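Long-range contacts in putative peptide ABC-transport system periplasmic peptide-binding protein (PDB 4OEV), which binds nickel(II) outside the cytoplasm, here together with oxalate, as the solute-binding component of an ABC-type importer: residues A[257-267]-A[300-311]; A[225-234]-A[463-471]. One frame throughout, in Å; residues are numbered along the deposited sequence.

Contact 1: residues A[257-267]-A[300-311]; sequences KVRQALNYAVD and YKYDPKKAEDLL
Y264 stands between the two segments with both faces of its ring in use. On one face the edge of Y300 arrives in a T-shaped stack, the planes 81° apart and the centroids 5.0 Å from each other, with Y300 CD1 leading. Over the opposite face runs the extended chain of K306, whose CD makes a CH-pi contact 3.8 Å from the Y264 ring centroid; K306 NZ then reaches Y264 OH in a weak hydrogen bond. The rim is occupied too: L310 CD1 lies near the ring plane, 3.5 Å from Y264 CD2. Y300 in turn carries N263 CB over a face of its own ring.

Beside these rings the helices 257-265 and 304-311 run almost antiparallel, at 163°, with their axes only 7.6 Å apart. Two alanines permit this: A307 CB sits 3.3 Å from A261 O, while L310 fits as a knob among K257, Q260, A261 and Y264. Y264 O accepts D303 N on a lone pair at 2.8 Å. D303 also N-caps the second helix, its OD1 accepting K306 N from above the carboxylate plane. Nearby, Y302, its CG turned opposite the backbone N (chi1 169°), lays its ring against D267, whose CB lies over the ring centre.

Further out, Y300 stacks on Y449 and its OH is hydrogen-bonded to Y449 O; together these probably fix the ring whose edge meets Y264. Water 1 lies within hydrogen-bonding distance of V266 O and Y300 O. The pairing is therefore mainly apolar and aromatic, and its one strong direct hydrogen bond joins Y264 O, in the last turn of helix 257-265, to D303, the N-cap residue of helix 304-311, fixing how the two helices are set along each other.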
# COMPACT_ATOMS: atom_id res chain seq x y z
N LYS A 257 -10.19 -7.01 26.19
CA LYS A 257 -10.93 -8.29 26.19
C LYS A 257 -11.94 -8.35 25.05
O LYS A 257 -12.18 -9.41 24.50
CB LYS A 257 -11.66 -8.50 27.52
CG LYS A 257 -10.70 -8.84 28.70
CD LYS A 257 -11.47 -8.78 30.07
CE LYS A 257 -10.53 -9.03 31.27
NZ LYS A 257 -11.20 -8.81 32.61
N VAL A 258 -12.56 -7.22 24.73
CA VAL A 258 -13.54 -7.19 23.64
C VAL A 258 -12.85 -7.44 22.28
O VAL A 258 -13.29 -8.25 21.47
CB VAL A 258 -14.26 -5.83 23.61
CG1 VAL A 258 -15.04 -5.62 22.27
CG2 VAL A 258 -15.15 -5.68 24.86
N ARG A 259 -11.71 -6.79 22.05
CA ARG A 259 -11.00 -6.96 20.81
C ARG A 259 -10.46 -8.39 20.70
O ARG A 259 -10.51 -8.99 19.62
CB ARG A 259 -9.86 -5.94 20.70
CG ARG A 259 -10.32 -4.57 20.32
CD ARG A 259 -9.17 -3.63 20.25
NE ARG A 259 -8.75 -3.14 21.57
CZ ARG A 259 -7.54 -3.32 22.10
NH1 ARG A 259 -7.30 -2.79 23.29
NH2 ARG A 259 -6.57 -4.03 21.46
N GLN A 260 -10.00 -8.97 21.81
CA GLN A 260 -9.56 -10.35 21.74
C GLN A 260 -10.75 -11.29 21.46
O GLN A 260 -10.68 -12.25 20.70
CB GLN A 260 -8.89 -10.75 23.05
CG GLN A 260 -7.66 -9.93 23.39
CD GLN A 260 -7.11 -10.29 24.77
OE1 GLN A 260 -7.86 -10.42 25.74
NE2 GLN A 260 -5.79 -10.44 24.87
N ALA A 261 -11.86 -10.99 22.10
CA ALA A 261 -13.05 -11.83 21.92
C ALA A 261 -13.49 -11.83 20.44
O ALA A 261 -13.81 -12.89 19.88
CB ALA A 261 -14.15 -11.37 22.83
N LEU A 262 -13.51 -10.65 19.82
CA LEU A 262 -13.91 -10.56 18.42
C LEU A 262 -12.95 -11.33 17.50
O LEU A 262 -13.37 -11.92 16.49
CB LEU A 262 -14.01 -9.10 17.99
CG LEU A 262 -15.07 -8.36 18.81
CD1 LEU A 262 -15.03 -6.94 18.51
CD2 LEU A 262 -16.48 -8.90 18.47
N ASN A 263 -11.68 -11.36 17.85
CA ASN A 263 -10.73 -12.18 17.11
C ASN A 263 -11.04 -13.68 17.24
O ASN A 263 -11.08 -14.38 16.24
CB ASN A 263 -9.32 -11.89 17.56
CG ASN A 263 -8.68 -10.78 16.74
OD1 ASN A 263 -8.12 -11.04 15.67
ND2 ASN A 263 -8.80 -9.54 17.21
N TYR A 264 -11.32 -14.14 18.46
CA TYR A 264 -11.64 -15.57 18.70
C TYR A 264 -12.95 -15.98 18.04
O TYR A 264 -13.22 -17.19 17.83
CB TYR A 264 -11.71 -15.88 20.21
CG TYR A 264 -10.35 -16.04 20.88
CD1 TYR A 264 -9.48 -17.05 20.52
CD2 TYR A 264 -9.95 -15.17 21.90
CE1 TYR A 264 -8.24 -17.20 21.14
CE2 TYR A 264 -8.74 -15.31 22.52
CZ TYR A 264 -7.88 -16.33 22.14
OH TYR A 264 -6.63 -16.45 22.73
N ALA A 265 -13.76 -14.99 17.69
CA ALA A 265 -15.09 -15.25 17.16
C ALA A 265 -15.10 -15.61 15.67
O ALA A 265 -16.07 -16.17 15.17
CB ALA A 265 -15.97 -14.05 17.39
N VAL A 266 -14.05 -15.23 14.95
CA VAL A 266 -14.07 -15.36 13.49
C VAL A 266 -13.37 -16.64 13.01
O VAL A 266 -12.21 -16.88 13.32
CB VAL A 266 -13.38 -14.12 12.81
CG1 VAL A 266 -13.41 -14.29 11.26
CG2 VAL A 266 -14.09 -12.83 13.22
N ASP A 267 -14.07 -17.46 12.23
CA ASP A 267 -13.49 -18.66 11.65
C ASP A 267 -12.82 -18.30 10.33
O ASP A 267 -13.43 -18.37 9.26
CB ASP A 267 -14.56 -19.77 11.45
CG ASP A 267 -13.97 -21.09 10.95
OD1 ASP A 267 -12.74 -21.20 10.81
OD2 ASP A 267 -14.75 -22.05 10.76
N TYR A 300 -4.82 -16.02 17.50
CA TYR A 300 -6.17 -16.20 17.99
C TYR A 300 -6.83 -17.31 17.16
O TYR A 300 -7.35 -17.03 16.08
CB TYR A 300 -6.97 -14.88 17.89
CG TYR A 300 -6.42 -13.82 18.82
CD1 TYR A 300 -6.75 -13.84 20.18
CD2 TYR A 300 -5.54 -12.83 18.36
CE1 TYR A 300 -6.24 -12.90 21.06
CE2 TYR A 300 -5.02 -11.86 19.25
CZ TYR A 300 -5.37 -11.91 20.60
OH TYR A 300 -4.89 -10.98 21.52
N LYS A 301 -6.78 -18.55 17.64
CA LYS A 301 -7.53 -19.64 16.98
C LYS A 301 -9.02 -19.35 17.01
O LYS A 301 -9.51 -18.69 17.92
CB LYS A 301 -7.29 -20.98 17.63
CG LYS A 301 -5.94 -21.59 17.39
CD LYS A 301 -5.98 -23.10 17.74
CE LYS A 301 -6.67 -23.38 19.09
NZ LYS A 301 -6.61 -24.83 19.47
N TYR A 302 -9.77 -19.89 16.06
CA TYR A 302 -11.21 -19.77 16.09
C TYR A 302 -11.76 -20.50 17.32
O TYR A 302 -11.65 -21.71 17.40
CB TYR A 302 -11.82 -20.33 14.80
CG TYR A 302 -13.32 -20.48 14.83
CD1 TYR A 302 -14.14 -19.39 15.04
CD2 TYR A 302 -13.91 -21.72 14.63
CE1 TYR A 302 -15.52 -19.52 15.06
CE2 TYR A 302 -15.29 -21.86 14.63
CZ TYR A 302 -16.09 -20.75 14.84
OH TYR A 302 -17.46 -20.89 14.86
N ASP A 303 -12.33 -19.77 18.27
CA ASP A 303 -12.82 -20.36 19.54
C ASP A 303 -13.95 -19.49 20.12
O ASP A 303 -13.71 -18.58 20.94
CB ASP A 303 -11.66 -20.47 20.54
CG ASP A 303 -11.96 -21.35 21.73
OD1 ASP A 303 -13.14 -21.65 22.04
OD2 ASP A 303 -10.96 -21.72 22.38
N PRO A 304 -15.18 -19.74 19.66
CA PRO A 304 -16.39 -19.03 20.05
C PRO A 304 -16.62 -19.07 21.56
O PRO A 304 -17.12 -18.09 22.14
CB PRO A 304 -17.50 -19.80 19.32
CG PRO A 304 -16.81 -20.44 18.16
CD PRO A 304 -15.45 -20.79 18.65
N LYS A 305 -16.25 -20.19 22.18
CA LYS A 305 -16.47 -20.34 23.62
C LYS A 305 -15.58 -19.40 24.37
O LYS A 305 -16.01 -18.79 25.35
CB LYS A 305 -16.24 -21.76 24.11
CG LYS A 305 -16.73 -21.93 25.55
CD LYS A 305 -16.51 -23.34 26.11
CE LYS A 305 -17.10 -23.46 27.53
NZ LYS A 305 -16.65 -22.33 28.42
N LYS A 306 -14.34 -19.29 23.92
CA LYS A 306 -13.38 -18.39 24.55
C LYS A 306 -13.82 -16.94 24.37
O LYS A 306 -13.63 -16.12 25.29
CB LYS A 306 -11.98 -18.58 23.99
CG LYS A 306 -10.94 -17.83 24.79
CD LYS A 306 -9.54 -18.37 24.54
CE LYS A 306 -8.49 -17.66 25.40
NZ LYS A 306 -7.15 -18.33 25.32
N ALA A 307 -14.36 -16.63 23.19
CA ALA A 307 -14.85 -15.28 22.93
C ALA A 307 -15.89 -14.94 23.99
O ALA A 307 -15.77 -13.91 24.66
CB ALA A 307 -15.46 -15.16 21.54
N GLU A 308 -16.88 -15.81 24.19
CA GLU A 308 -17.92 -15.56 25.17
C GLU A 308 -17.35 -15.47 26.59
O GLU A 308 -17.71 -14.56 27.31
CB GLU A 308 -19.03 -16.65 25.08
CG GLU A 308 -19.88 -16.42 23.85
CD GLU A 308 -21.03 -17.41 23.70
OE1 GLU A 308 -21.14 -18.33 24.53
OE2 GLU A 308 -21.80 -17.26 22.74
N ASP A 309 -16.44 -16.36 26.96
CA ASP A 309 -15.81 -16.30 28.28
C ASP A 309 -15.11 -14.93 28.49
O ASP A 309 -15.15 -14.37 29.60
CB ASP A 309 -14.79 -17.43 28.43
CG ASP A 309 -15.45 -18.79 28.54
OD1 ASP A 309 -16.69 -18.86 28.60
OD2 ASP A 309 -14.71 -19.80 28.54
N LEU A 310 -14.51 -14.40 27.43
CA LEU A 310 -13.83 -13.12 27.52
C LEU A 310 -14.81 -11.99 27.72
O LEU A 310 -14.53 -11.05 28.48
CB LEU A 310 -13.00 -12.84 26.26
CG LEU A 310 -11.61 -13.48 26.20
CD1 LEU A 310 -11.06 -13.42 24.77
CD2 LEU A 310 -10.68 -12.75 27.14
N LEU A 311 -15.93 -12.03 27.00
CA LEU A 311 -16.92 -10.95 27.15
C LEU A 311 -17.57 -11.01 28.58
O LEU A 311 -17.83 -9.97 29.19
CB LEU A 311 -18.00 -11.01 26.06
CG LEU A 311 -17.51 -10.70 24.63
CD1 LEU A 311 -18.68 -10.75 23.68
CD2 LEU A 311 -16.86 -9.30 24.55
O HOH W 1 -9.70 -16.51 14.44

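Contact 2: residues A[225-234]-A[463-471]; sequences FKNDENFGIL and ALVYNKDLK
G232 packs against the face of an aromatic ring: Y466 covers its backbone, with G232 CA 3.8 Å from the ring centroid in a CH-pi contact. The ring folds back over the neighbouring strand because Y466 CG sits between its own backbone N and carbonyl carbon (chi1 61°). K468, bent at chi2, brings NZ to 3.4 Å from G232 CA, so ring and lysine both pack closely on the glycine. Y466 CE1 also touches L234 CG, and Y466 OH meets water 2.

Alongside this packing the antiparallel strands 231-234 and 463-467 pair regularly. G232 with Y466 and L234 with L464 are hydrogen-bonded pairs; G232 N to Y466 O measures 2.8 Å. K468 N to N230 O, also 2.8 Å, extends the ladder into the turns.

On the I233 and V465 face, V465 CG1 packs over the F225 ring, 3.8 Å from F225 CG, and L207 of helix 200-208 adjoins both. The F225 ring turns its edge, CE1 leading, onto an F231 ring face. Backbone bonds from V465 to A215 continue the sheet beyond 463-467. The ladder thus sets the register, while Y466 covers G232 on one face and F225 packs on V465 on the other.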
# COMPACT_ATOMS: atom_id res chain seq x y z
N PHE A 225 -14.41 -14.87 -17.13
CA PHE A 225 -13.19 -14.82 -17.98
C PHE A 225 -12.48 -16.18 -18.16
O PHE A 225 -11.74 -16.37 -19.14
CB PHE A 225 -12.18 -13.79 -17.42
CG PHE A 225 -12.66 -12.39 -17.53
CD1 PHE A 225 -12.69 -11.75 -18.75
CD2 PHE A 225 -13.19 -11.74 -16.40
CE1 PHE A 225 -13.19 -10.46 -18.86
CE2 PHE A 225 -13.69 -10.45 -16.51
CZ PHE A 225 -13.71 -9.81 -17.72
N LYS A 226 -12.70 -17.11 -17.23
CA LYS A 226 -11.97 -18.39 -17.26
C LYS A 226 -12.24 -19.20 -18.52
O LYS A 226 -11.40 -20.01 -18.91
CB LYS A 226 -12.33 -19.26 -16.06
CG LYS A 226 -11.68 -18.83 -14.73
CD LYS A 226 -12.47 -19.47 -13.55
CE LYS A 226 -11.63 -20.39 -12.68
NZ LYS A 226 -11.53 -19.84 -11.26
N ASN A 227 -13.39 -19.00 -19.17
CA ASN A 227 -13.67 -19.78 -20.38
C ASN A 227 -13.70 -18.93 -21.66
O ASN A 227 -14.23 -19.35 -22.69
CB ASN A 227 -14.99 -20.55 -20.24
CG ASN A 227 -14.91 -21.90 -20.87
OD1 ASN A 227 -13.97 -22.64 -20.61
ND2 ASN A 227 -15.85 -22.20 -21.78
N ASP A 228 -13.15 -17.72 -21.57
CA ASP A 228 -13.10 -16.78 -22.68
C ASP A 228 -11.69 -16.72 -23.24
O ASP A 228 -10.77 -16.14 -22.62
CB ASP A 228 -13.56 -15.38 -22.22
CG ASP A 228 -13.83 -14.42 -23.40
OD1 ASP A 228 -14.61 -13.47 -23.20
OD2 ASP A 228 -13.26 -14.58 -24.51
N GLU A 229 -11.51 -17.28 -24.42
CA GLU A 229 -10.18 -17.37 -25.05
C GLU A 229 -9.63 -16.00 -25.42
O GLU A 229 -8.44 -15.87 -25.85
CB GLU A 229 -10.21 -18.29 -26.30
CG GLU A 229 -11.51 -18.25 -27.13
CD GLU A 229 -12.79 -18.78 -26.37
OE1 GLU A 229 -12.69 -19.55 -25.38
OE2 GLU A 229 -13.91 -18.39 -26.75
N ASN A 230 -10.47 -14.97 -25.36
CA ASN A 230 -10.00 -13.64 -25.73
C ASN A 230 -9.14 -13.04 -24.65
O ASN A 230 -8.45 -12.04 -24.91
CB ASN A 230 -11.16 -12.71 -26.08
CG ASN A 230 -11.85 -13.11 -27.40
OD1 ASN A 230 -11.19 -13.31 -28.43
ND2 ASN A 230 -13.18 -13.22 -27.37
N PHE A 231 -9.13 -13.66 -23.47
CA PHE A 231 -8.42 -13.14 -22.32
C PHE A 231 -7.49 -14.15 -21.67
O PHE A 231 -7.74 -15.35 -21.71
CB PHE A 231 -9.41 -12.62 -21.27
CG PHE A 231 -10.32 -11.57 -21.79
CD1 PHE A 231 -9.92 -10.25 -21.81
CD2 PHE A 231 -11.58 -11.90 -22.31
CE1 PHE A 231 -10.75 -9.26 -22.30
CE2 PHE A 231 -12.41 -10.92 -22.82
CZ PHE A 231 -11.99 -9.59 -22.81
N GLY A 232 -6.42 -13.63 -21.07
CA GLY A 232 -5.57 -14.41 -20.20
C GLY A 232 -5.78 -14.00 -18.74
O GLY A 232 -6.36 -12.95 -18.48
N ILE A 233 -5.37 -14.84 -17.80
CA ILE A 233 -5.46 -14.50 -16.37
C ILE A 233 -4.15 -14.84 -15.70
O ILE A 233 -3.78 -16.01 -15.61
CB ILE A 233 -6.60 -15.26 -15.66
CG1 ILE A 233 -7.93 -15.03 -16.39
CG2 ILE A 233 -6.69 -14.80 -14.21
CD1 ILE A 233 -9.05 -15.99 -15.95
N LEU A 234 -3.42 -13.83 -15.25
CA LEU A 234 -2.16 -14.01 -14.56
C LEU A 234 -2.40 -13.93 -13.06
O LEU A 234 -2.86 -12.89 -12.59
CB LEU A 234 -1.17 -12.93 -14.94
CG LEU A 234 -0.22 -13.27 -16.07
CD1 LEU A 234 0.51 -11.99 -16.35
CD2 LEU A 234 0.72 -14.39 -15.68
N ALA A 463 -5.69 -11.27 -9.47
CA ALA A 463 -5.89 -11.80 -10.80
C ALA A 463 -5.79 -10.67 -11.81
O ALA A 463 -6.68 -9.81 -11.88
CB ALA A 463 -7.28 -12.54 -10.91
N LEU A 464 -4.70 -10.65 -12.58
CA LEU A 464 -4.57 -9.71 -13.68
C LEU A 464 -5.26 -10.27 -14.90
O LEU A 464 -4.80 -11.26 -15.50
CB LEU A 464 -3.09 -9.38 -13.98
CG LEU A 464 -2.85 -8.51 -15.23
CD1 LEU A 464 -3.73 -7.26 -15.25
CD2 LEU A 464 -1.35 -8.13 -15.28
N VAL A 465 -6.35 -9.64 -15.29
CA VAL A 465 -7.05 -10.17 -16.46
C VAL A 465 -6.74 -9.33 -17.68
O VAL A 465 -6.92 -8.11 -17.67
CB VAL A 465 -8.55 -10.23 -16.29
CG1 VAL A 465 -9.17 -10.81 -17.54
CG2 VAL A 465 -8.93 -11.06 -15.06
N TYR A 466 -6.30 -9.96 -18.75
CA TYR A 466 -5.81 -9.14 -19.85
C TYR A 466 -6.23 -9.64 -21.24
O TYR A 466 -6.21 -10.84 -21.55
CB TYR A 466 -4.26 -9.01 -19.77
CG TYR A 466 -3.55 -10.36 -19.88
CD1 TYR A 466 -3.34 -11.15 -18.74
CD2 TYR A 466 -3.16 -10.86 -21.10
CE1 TYR A 466 -2.75 -12.40 -18.85
CE2 TYR A 466 -2.55 -12.11 -21.22
CZ TYR A 466 -2.35 -12.86 -20.07
OH TYR A 466 -1.76 -14.09 -20.18
N ASN A 467 -6.59 -8.69 -22.09
CA ASN A 467 -6.72 -8.95 -23.52
C ASN A 467 -5.57 -9.81 -24.04
O ASN A 467 -4.39 -9.48 -23.85
CB ASN A 467 -6.78 -7.62 -24.26
CG ASN A 467 -6.93 -7.81 -25.73
OD1 ASN A 467 -6.05 -7.46 -26.50
ND2 ASN A 467 -8.07 -8.37 -26.13
N LYS A 468 -5.91 -10.94 -24.67
CA LYS A 468 -4.94 -11.95 -25.03
C LYS A 468 -3.90 -11.43 -26.02
O LYS A 468 -2.89 -12.09 -26.26
CB LYS A 468 -5.65 -13.18 -25.65
CG LYS A 468 -4.88 -14.50 -25.52
CD LYS A 468 -4.53 -14.76 -24.05
CE LYS A 468 -4.08 -16.20 -23.80
NZ LYS A 468 -3.85 -16.43 -22.34
N ASP A 469 -4.19 -10.30 -26.64
CA ASP A 469 -3.25 -9.68 -27.57
C ASP A 469 -2.06 -9.11 -26.81
O ASP A 469 -1.07 -8.79 -27.43
CB ASP A 469 -3.92 -8.58 -28.39
CG ASP A 469 -4.93 -9.12 -29.40
OD1 ASP A 469 -4.72 -10.24 -29.94
OD2 ASP A 469 -5.95 -8.43 -29.62
N LEU A 470 -2.17 -8.96 -25.49
CA LEU A 470 -1.10 -8.32 -24.70
C LEU A 470 0.13 -9.20 -24.46
O LEU A 470 0.06 -10.24 -23.79
CB LEU A 470 -1.64 -7.87 -23.36
CG LEU A 470 -1.74 -6.35 -23.21
CD1 LEU A 470 -2.73 -5.83 -24.22
CD2 LEU A 470 -2.16 -5.98 -21.79
N LYS A 471 1.27 -8.73 -24.95
CA LYS A 471 2.54 -9.45 -24.76
C LYS A 471 3.47 -8.66 -23.83
O LYS A 471 3.36 -7.45 -23.75
CB LYS A 471 3.24 -9.69 -26.10
CG LYS A 471 2.84 -10.98 -26.86
CD LYS A 471 1.34 -11.13 -27.05
CE LYS A 471 0.97 -12.45 -27.80
NZ LYS A 471 1.03 -13.68 -26.93
O HOH W 2 -1.91 -16.02 -17.89

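Overall arrangement
Contact 1 and contact 2 do not touch: their centres lie 42 Å apart and their nearest atoms about 21 Å. In sequence, contact 2 spans the longer interval, and both segments of contact 1 fall within it. The long strand 454-467 connects them: its later part supplies residues 463-467 of contact 2, while near its start I455 packs against N263 and V266 of contact 1, and L457 against V266. Neither contact includes a residue of the nickel and oxalate site, where H26, H480 and H481 bind the metal. Segment 463-471 ends nine residues before H480, but both contacts are structural packing away from the site, one between helices and one within a sheet.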